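Local coordinates for protein lectin 2 (Agrocybe aegerita, PDB 4TQJ) that binds sugars as a fungal lectin that specifically recognises N-acetylglucosamine at the non-reducing end of glycans, at residues K158-G161 with G166-L169; V188-K193 with H228-A233; A64-T67 with G72-V75. The protein carries 1 engineered substitution. All blocks are in the same frame, centred on the assembly; numbering follows the deposited sequence.

Interaction 1 (K158-G161 with G166-L169); sequences KDFG and GWRL
Phe160 and Trp167 leave the backbone in the same way. In each, CG sits anti to the carbonyl carbon and beside the backbone N, with chi1 of -58° for Phe160 and -68° for Trp167. The two side chains lie side by side and point the same way. Phe160 CD1 comes 3.5 Å from Trp167 CZ2, above the indole face and offset toward its rim. The ring planes are tilted by 47°, neither stacked nor edge-to-face. The backbone of Phe160 covers the same indole. Its CA stands over the five-membered ring in a CH-pi contact, 3.5 Å from the ring centroid.

A backbone hydrogen bond closes the loop: Trp167 N donates to Gly161 O at 3.1 Å. The same Gly161 O also lies at the edge of the indole, 3.5 Å from Trp167 CD1. Asp159 works one step back. Its OD1 takes the N-H of Phe160 at 2.8 Å on the anti side of the carboxylate, tilted out of its plane, which ties the carboxylate to the backbone that covers the indole. Arg168 folds back, and its NH1 bonds to Trp167 O at 3.0 Å, with the oxygen in the guanidinium plane. NH1 also bonds to Tyr162 O.

Outside the two segments, Phe160 O accepts from Arg174, and His172 meets Trp167 edge-to-face. Both aromatic side chains rest on Phe196 of strand 195-198. Phe160 and Gly161 both face Ala164, which makes a G1 beta bulge. The whole contact belongs to the loop that leads from strand 154-157 to strand 173-177, the link between one sheet and the next, consistent with a beta-propeller, the fold of the FG-GAP-like repeats found in this chain.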
loop_
_atom_site.group_PDB
_atom_site.type_symbol
_atom_site.label_atom_id
_atom_site.label_comp_id
_atom_site.label_asym_id
_atom_site.label_seq_id
_atom_site.Cartn_x
_atom_site.Cartn_y
_atom_site.Cartn_z
ATOM N N LYS A 158 21.609 -19.506 -24.939
ATOM C CA LYS A 158 23.030 -19.798 -24.799
ATOM C C LYS A 158 23.906 -18.594 -25.143
ATOM O O LYS A 158 24.649 -18.602 -26.127
ATOM C CB LYS A 158 23.420 -21.010 -25.650
ATOM C CG LYS A 158 22.696 -22.306 -25.254
ATOM C CD LYS A 158 23.341 -23.530 -25.913
ATOM C CE LYS A 158 22.663 -24.826 -25.485
ATOM N NZ LYS A 158 23.246 -26.022 -26.175
ATOM N N ASP A 159 23.824 -17.570 -24.299
ATOM C CA ASP A 159 24.520 -16.322 -24.524
ATOM C C ASP A 159 24.427 -15.517 -23.236
ATOM O O ASP A 159 23.634 -15.851 -22.358
ATOM C CB ASP A 159 23.859 -15.554 -25.654
ATOM C CG ASP A 159 24.832 -14.650 -26.393
ATOM O OD1 ASP A 159 25.931 -14.346 -25.853
ATOM O OD2 ASP A 159 24.482 -14.234 -27.516
ATOM N N PHE A 160 25.228 -14.463 -23.125
ATOM C CA PHE A 160 25.246 -13.622 -21.922
ATOM C C PHE A 160 25.734 -14.359 -20.665
ATOM O O PHE A 160 25.427 -13.946 -19.555
ATOM C CB PHE A 160 23.855 -13.026 -21.653
ATOM C CG PHE A 160 23.319 -12.211 -22.789
ATOM C CD1 PHE A 160 23.867 -10.966 -23.091
ATOM C CD2 PHE A 160 22.264 -12.678 -23.553
ATOM C CE1 PHE A 160 23.379 -10.215 -24.146
ATOM C CE2 PHE A 160 21.774 -11.934 -24.617
ATOM C CZ PHE A 160 22.333 -10.701 -24.912
ATOM N N GLY A 161 26.490 -15.437 -20.838
ATOM C CA GLY A 161 26.973 -16.203 -19.703
ATOM C C GLY A 161 28.475 -16.077 -19.517
ATOM O O GLY A 161 29.196 -15.731 -20.450
ATOM N N GLY A 166 31.988 -15.384 -22.627
ATOM C CA GLY A 166 32.976 -14.525 -22.007
ATOM C C GLY A 166 32.438 -13.284 -21.334
ATOM O O GLY A 166 33.138 -12.281 -21.258
ATOM N N TRP A 167 31.201 -13.337 -20.846
ATOM C CA TRP A 167 30.669 -12.197 -20.103
ATOM C C TRP A 167 31.326 -12.081 -18.720
ATOM O O TRP A 167 31.486 -13.076 -18.000
ATOM C CB TRP A 167 29.134 -12.233 -20.057
ATOM C CG TRP A 167 28.557 -11.994 -21.423
ATOM C CD1 TRP A 167 28.459 -12.906 -22.441
ATOM C CD2 TRP A 167 28.035 -10.761 -21.940
ATOM N NE1 TRP A 167 27.899 -12.319 -23.549
ATOM C CE2 TRP A 167 27.627 -11.006 -23.272
ATOM C CE3 TRP A 167 27.857 -9.483 -21.406
ATOM C CZ2 TRP A 167 27.059 -10.014 -24.080
ATOM C CZ3 TRP A 167 27.289 -8.497 -22.206
ATOM C CH2 TRP A 167 26.901 -8.769 -23.531
ATOM N N ARG A 168 31.738 -10.861 -18.384
ATOM C CA ARG A 168 32.477 -10.584 -17.159
ATOM C C ARG A 168 31.920 -9.375 -16.418
ATOM O O ARG A 168 31.651 -8.326 -17.015
ATOM C CB ARG A 168 33.954 -10.310 -17.475
ATOM C CG ARG A 168 34.687 -11.464 -18.148
ATOM C CD ARG A 168 34.956 -12.610 -17.165
ATOM N NE ARG A 168 35.716 -13.698 -17.777
ATOM C CZ ARG A 168 35.161 -14.724 -18.415
ATOM N NH1 ARG A 168 33.843 -14.810 -18.526
ATOM N NH2 ARG A 168 35.925 -15.671 -18.938
ATOM N N LEU A 169 31.791 -9.516 -15.104
ATOM C CA LEU A 169 31.331 -8.431 -14.265
ATOM C C LEU A 169 32.286 -7.249 -14.241
ATOM O O LEU A 169 31.858 -6.128 -13.995
ATOM C CB LEU A 169 31.052 -8.937 -12.856
ATOM C CG LEU A 169 29.853 -9.876 -12.870
ATOM C CD1 LEU A 169 29.867 -10.772 -11.648
ATOM C CD2 LEU A 169 28.565 -9.065 -12.972
#

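Interaction 2 (V188-K193 with H228-A233); sequences VGFGDK and HPRFVA
Strands 188-190 and 230-233 run nearly antiparallel, at 161°, but their axes stay 9.7 Å apart, so they face each other through side chains as members of two different sheets. Val188 lies across from Val232, and Phe190 across from Arg230.

The valines meet through one methyl each, Val188 CG1 and Val232 CG1, 4.1 Å apart. In Val188 this branch stands anti to the backbone N, at 178°. The two side chains pass each other in opposite directions. Val232 CG1 also lies near the plane of the Phe190 ring, at its edge, 4.4 Å from CZ. One methyl thus touches both apolar residues of the facing strand.

Phe190 packs against the aliphatic part of Arg230. Its CD1 is 3.9 Å from Arg230 CD, and its CE1 lies 4.0 Å from Arg230 CB. The guanidinium is turned 88° from the ring plane. The Arg230 chain bends at chi2 and chi3, which carries its end back to the loop just before its own strand. There NE donates to His228 O at 2.9 Å, and NH2 adds a weak bond to the same oxygen. NH1 bonds to Phe216 O. Water 1 lies 2.8 Å from Gly191 O, hydrogen-bonded to it, and is weakly linked to Arg230 NH1. The buried guanidinium is thus held by backbone oxygens, while its carbons serve the apolar packing.

Leu173 and Phe175 of strand 173-177 and Ile243 of strand 242-246 add to this core. Strand 186-190 is an inner strand of its sheet, and strand 230-233 is the first strand of the next. Such face-to-face packing of successive blades is characteristic of the beta-propeller fold.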
loop_
_atom_site.group_PDB
_atom_site.type_symbol
_atom_site.label_atom_id
_atom_site.label_comp_id
_atom_site.label_asym_id
_atom_site.label_seq_id
_atom_site.Cartn_x
_atom_site.Cartn_y
_atom_site.Cartn_z
ATOM N N VAL A 188 19.227 -6.847 -22.176
ATOM C CA VAL A 188 20.094 -5.820 -22.723
ATOM C C VAL A 188 21.499 -6.048 -22.199
ATOM O O VAL A 188 21.734 -5.928 -20.999
ATOM C CB VAL A 188 19.647 -4.425 -22.285
ATOM C CG1 VAL A 188 20.598 -3.386 -22.845
ATOM C CG2 VAL A 188 18.206 -4.161 -22.729
ATOM N N GLY A 189 22.433 -6.356 -23.093
ATOM C CA GLY A 189 23.802 -6.624 -22.689
ATOM C C GLY A 189 24.835 -5.702 -23.319
ATOM O O GLY A 189 24.892 -5.570 -24.540
ATOM N N PHE A 190 25.649 -5.063 -22.481
ATOM C CA PHE A 190 26.729 -4.205 -22.958
ATOM C C PHE A 190 27.981 -5.064 -23.026
ATOM O O PHE A 190 28.623 -5.301 -22.013
ATOM C CB PHE A 190 26.955 -3.025 -22.002
ATOM C CG PHE A 190 25.793 -2.072 -21.919
ATOM C CD1 PHE A 190 25.899 -0.780 -22.439
ATOM C CD2 PHE A 190 24.598 -2.460 -21.323
ATOM C CE1 PHE A 190 24.842 0.093 -22.363
ATOM C CE2 PHE A 190 23.518 -1.586 -21.244
ATOM C CZ PHE A 190 23.637 -0.308 -21.769
ATOM N N GLY A 191 28.301 -5.555 -24.216
ATOM C CA GLY A 191 29.410 -6.479 -24.394
ATOM C C GLY A 191 30.753 -5.818 -24.666
ATOM O O GLY A 191 31.054 -4.732 -24.153
ATOM N N ASP A 192 31.584 -6.477 -25.467
ATOM C CA ASP A 192 32.888 -5.923 -25.771
ATOM C C ASP A 192 32.776 -4.828 -26.832
ATOM O O ASP A 192 33.221 -3.703 -26.612
ATOM C CB ASP A 192 33.862 -7.026 -26.210
ATOM C CG ASP A 192 34.421 -7.811 -25.036
ATOM O OD1 ASP A 192 34.711 -7.213 -23.973
ATOM O OD2 ASP A 192 34.570 -9.040 -25.167
ATOM N N LYS A 193 32.156 -5.152 -27.963
ATOM C CA LYS A 193 32.069 -4.211 -29.068
ATOM C C LYS A 193 30.653 -3.736 -29.416
ATOM O O LYS A 193 30.499 -2.882 -30.273
ATOM C CB LYS A 193 32.783 -4.795 -30.295
ATOM C CG LYS A 193 34.139 -5.423 -29.919
ATOM C CD LYS A 193 35.203 -5.163 -30.952
ATOM C CE LYS A 193 35.257 -3.701 -31.331
ATOM N NZ LYS A 193 36.566 -3.064 -31.034
ATOM N N HIS A 228 32.407 4.811 -15.798
ATOM C CA HIS A 228 31.404 5.257 -16.762
ATOM C C HIS A 228 30.119 4.465 -16.632
ATOM O O HIS A 228 29.872 3.536 -17.415
ATOM C CB HIS A 228 31.928 5.120 -18.187
ATOM C CG HIS A 228 33.266 5.758 -18.395
ATOM N ND1 HIS A 228 34.392 5.033 -18.722
ATOM C CD2 HIS A 228 33.666 7.046 -18.301
ATOM C CE1 HIS A 228 35.424 5.848 -18.834
ATOM N NE2 HIS A 228 35.011 7.080 -18.578
ATOM N N PRO A 229 29.294 4.824 -15.640
ATOM C CA PRO A 229 28.010 4.156 -15.403
ATOM C C PRO A 229 27.081 4.227 -16.617
ATOM O O PRO A 229 27.038 5.252 -17.291
ATOM C CB PRO A 229 27.415 4.935 -14.219
ATOM C CG PRO A 229 28.196 6.219 -14.147
ATOM C CD PRO A 229 29.561 5.882 -14.646
ATOM N N ARG A 230 26.372 3.136 -16.892
ATOM C CA ARG A 230 25.391 3.099 -17.973
ATOM C C ARG A 230 24.048 2.613 -17.456
ATOM O O ARG A 230 23.983 1.750 -16.573
ATOM C CB ARG A 230 25.864 2.205 -19.117
ATOM C CG ARG A 230 26.876 2.895 -20.042
ATOM C CD ARG A 230 27.944 1.903 -20.498
ATOM N NE ARG A 230 28.922 1.654 -19.437
ATOM C CZ ARG A 230 29.766 0.622 -19.412
ATOM N NH1 ARG A 230 29.754 -0.283 -20.393
ATOM N NH2 ARG A 230 30.615 0.488 -18.400
ATOM N N PHE A 231 22.987 3.144 -18.046
ATOM C CA PHE A 231 21.633 2.879 -17.587
ATOM C C PHE A 231 20.682 2.612 -18.739
ATOM O O PHE A 231 20.887 3.087 -19.861
ATOM C CB PHE A 231 21.096 4.095 -16.827
ATOM C CG PHE A 231 22.033 4.640 -15.801
ATOM C CD1 PHE A 231 21.969 4.203 -14.485
ATOM C CD2 PHE A 231 22.974 5.593 -16.142
ATOM C CE1 PHE A 231 22.826 4.712 -13.521
ATOM C CE2 PHE A 231 23.846 6.111 -15.186
ATOM C CZ PHE A 231 23.764 5.672 -13.866
ATOM N N VAL A 232 19.614 1.883 -18.452
ATOM C CA VAL A 232 18.499 1.791 -19.390
ATOM C C VAL A 232 17.269 2.399 -18.740
ATOM O O VAL A 232 16.991 2.146 -17.574
ATOM C CB VAL A 232 18.233 0.345 -19.840
ATOM C CG1 VAL A 232 19.360 -0.119 -20.748
ATOM C CG2 VAL A 232 18.112 -0.565 -18.634
ATOM N N ALA A 233 16.538 3.217 -19.483
ATOM C CA ALA A 233 15.466 3.988 -18.873
ATOM C C ALA A 233 14.697 4.686 -19.963
ATOM O O ALA A 233 15.276 5.070 -20.968
ATOM C CB ALA A 233 16.049 5.020 -17.894
HETATM O O HOH W 1 31.103 -3.019 -21.960
#

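Interaction 3 (A64-T67 with G72-V75); sequences ADTT and GDIV
Ala64 and Asp73 form an antiparallel hydrogen-bonded pair where strand 60-64 meets strand 73-77. Ala64 N donates to Asp73 O at 3.0 Å. Asp73 N returns the bond to Ala64 O at 2.8 Å. The segments are turned against each other, 102° apart end to end, and Asp65 and Gly72 bring their CA atoms to 4.5 Å. This is the mouth of a beta-hairpin loop between the first two strands of a four-stranded sheet in a beta-propeller.

The Asp73 carboxylate reaches across into the loop. Its OD2 accepts from Thr66 twice, and the two bonds arrive differently. The backbone N of Thr66 comes in nearly along the C-O axis of the carboxylate, at 2.9 Å. The hydroxyl OG1 of Thr66 comes from above the carboxylate plane. With chi1 at 68°, OG1 stands between the backbone N and the carbonyl carbon, near enough to the N-H for both to reach one oxygen. The other oxygen, Asp73 OD1, takes the N-H of Asn87, so both ends of the carboxylate are held.

Asp65 shapes the loop from within. Its OD1 accepts from Thr67 N at 3.1 Å, which is an Asx turn. OD1 also takes Gly68 N, and OD2 takes Gly70 N. The two acidic groups come within 3.9 Å, from Asp65 OD1 to Asp73 OD2. The N-H groups bonded to each probably offset their repulsion.

On the apolar side, Thr66 and Val75 reach toward each other tip to tip, with their CG2 methyls 3.7 Å apart. Leu120 of strand 117-121, in the next sheet, packs on Ala64 and Val75. At the polar end, water 2 donates to Asp73 OD1 at 2.6 Å and accepts from Thr67 OG1.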
loop_
_atom_site.group_PDB
_atom_site.type_symbol
_atom_site.label_atom_id
_atom_site.label_comp_id
_atom_site.label_asym_id
_atom_site.label_seq_id
_atom_site.Cartn_x
_atom_site.Cartn_y
_atom_site.Cartn_z
ATOM N N ALA A 64 10.598 -9.692 -4.123
ATOM C CA ALA A 64 9.757 -9.775 -5.313
ATOM C C ALA A 64 8.435 -10.458 -5.005
ATOM O O ALA A 64 8.309 -11.168 -4.005
ATOM C CB ALA A 64 10.489 -10.499 -6.439
ATOM N N ASP A 65 7.447 -10.238 -5.859
ATOM C CA ASP A 65 6.163 -10.893 -5.682
ATOM C C ASP A 65 6.241 -12.274 -6.316
ATOM O O ASP A 65 6.124 -12.418 -7.536
ATOM C CB ASP A 65 5.026 -10.071 -6.302
ATOM C CG ASP A 65 3.654 -10.703 -6.061
ATOM O OD1 ASP A 65 3.601 -11.720 -5.354
ATOM O OD2 ASP A 65 2.638 -10.184 -6.563
ATOM N N THR A 66 6.467 -13.283 -5.485
ATOM C CA THR A 66 6.579 -14.653 -5.957
ATOM C C THR A 66 5.259 -15.417 -5.928
ATOM O O THR A 66 5.207 -16.568 -6.350
ATOM C CB THR A 66 7.598 -15.450 -5.132
ATOM O OG1 THR A 66 7.092 -15.629 -3.806
ATOM C CG2 THR A 66 8.937 -14.719 -5.078
ATOM N N THR A 67 4.196 -14.797 -5.437
ATOM C CA THR A 67 2.935 -15.527 -5.295
ATOM C C THR A 67 1.824 -14.964 -6.163
ATOM O O THR A 67 0.865 -15.659 -6.469
ATOM C CB THR A 67 2.451 -15.567 -3.836
ATOM O OG1 THR A 67 2.188 -14.233 -3.372
ATOM C CG2 THR A 67 3.488 -16.237 -2.943
ATOM N N GLY A 72 5.111 -7.970 -1.859
ATOM C CA GLY A 72 6.491 -8.389 -2.006
ATOM C C GLY A 72 6.988 -9.342 -0.938
ATOM O O GLY A 72 6.832 -9.103 0.256
ATOM N N ASP A 73 7.607 -10.424 -1.389
ATOM C CA ASP A 73 8.114 -11.467 -0.525
ATOM C C ASP A 73 9.618 -11.358 -0.440
ATOM O O ASP A 73 10.251 -10.811 -1.349
ATOM C CB ASP A 73 7.762 -12.826 -1.117
ATOM C CG ASP A 73 6.300 -12.933 -1.470
ATOM O OD1 ASP A 73 5.469 -12.714 -0.568
ATOM O OD2 ASP A 73 5.989 -13.215 -2.647
ATOM N N ILE A 74 10.181 -11.892 0.641
ATOM C CA ILE A 74 11.623 -11.954 0.812
ATOM C C ILE A 74 12.160 -13.155 0.074
ATOM O O ILE A 74 11.672 -14.268 0.257
ATOM C CB ILE A 74 12.007 -12.124 2.283
ATOM C CG1 ILE A 74 11.303 -11.077 3.145
ATOM C CG2 ILE A 74 13.514 -12.051 2.449
ATOM C CD1 ILE A 74 11.676 -9.680 2.813
ATOM N N VAL A 75 13.173 -12.936 -0.763
ATOM C CA VAL A 75 13.772 -14.024 -1.513
ATOM C C VAL A 75 15.281 -14.044 -1.296
ATOM O O VAL A 75 15.953 -13.021 -1.451
ATOM C CB VAL A 75 13.491 -13.898 -3.016
ATOM C CG1 VAL A 75 14.029 -15.113 -3.743
ATOM C CG2 VAL A 75 11.998 -13.704 -3.287
HETATM O O HOH W 2 2.829 -12.568 -0.735
#

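Interactions 1 and 2 adjoin. The indole of Trp167 packs on the end of strand 186-190 and the turn after it, with Trp167 CH2 3.5 Å from Gly191 CA, and Phe160 CE1 reaches Gly189 CA. The aromatic loop thus covers the strand whose side chains face the next sheet. Interaction 3 stands apart, with nearest atoms about 17 Å from either, and across the chain's centre from interaction 2. Its chemistry differs too. Interaction 2 is apolar packing between sheets, and interaction 1 combines aromatic contact with one backbone bond across it; both are buried. Interaction 3 is partly buried, lies within one sheet, and relies mainly on backbone and carboxylate hydrogen bonds.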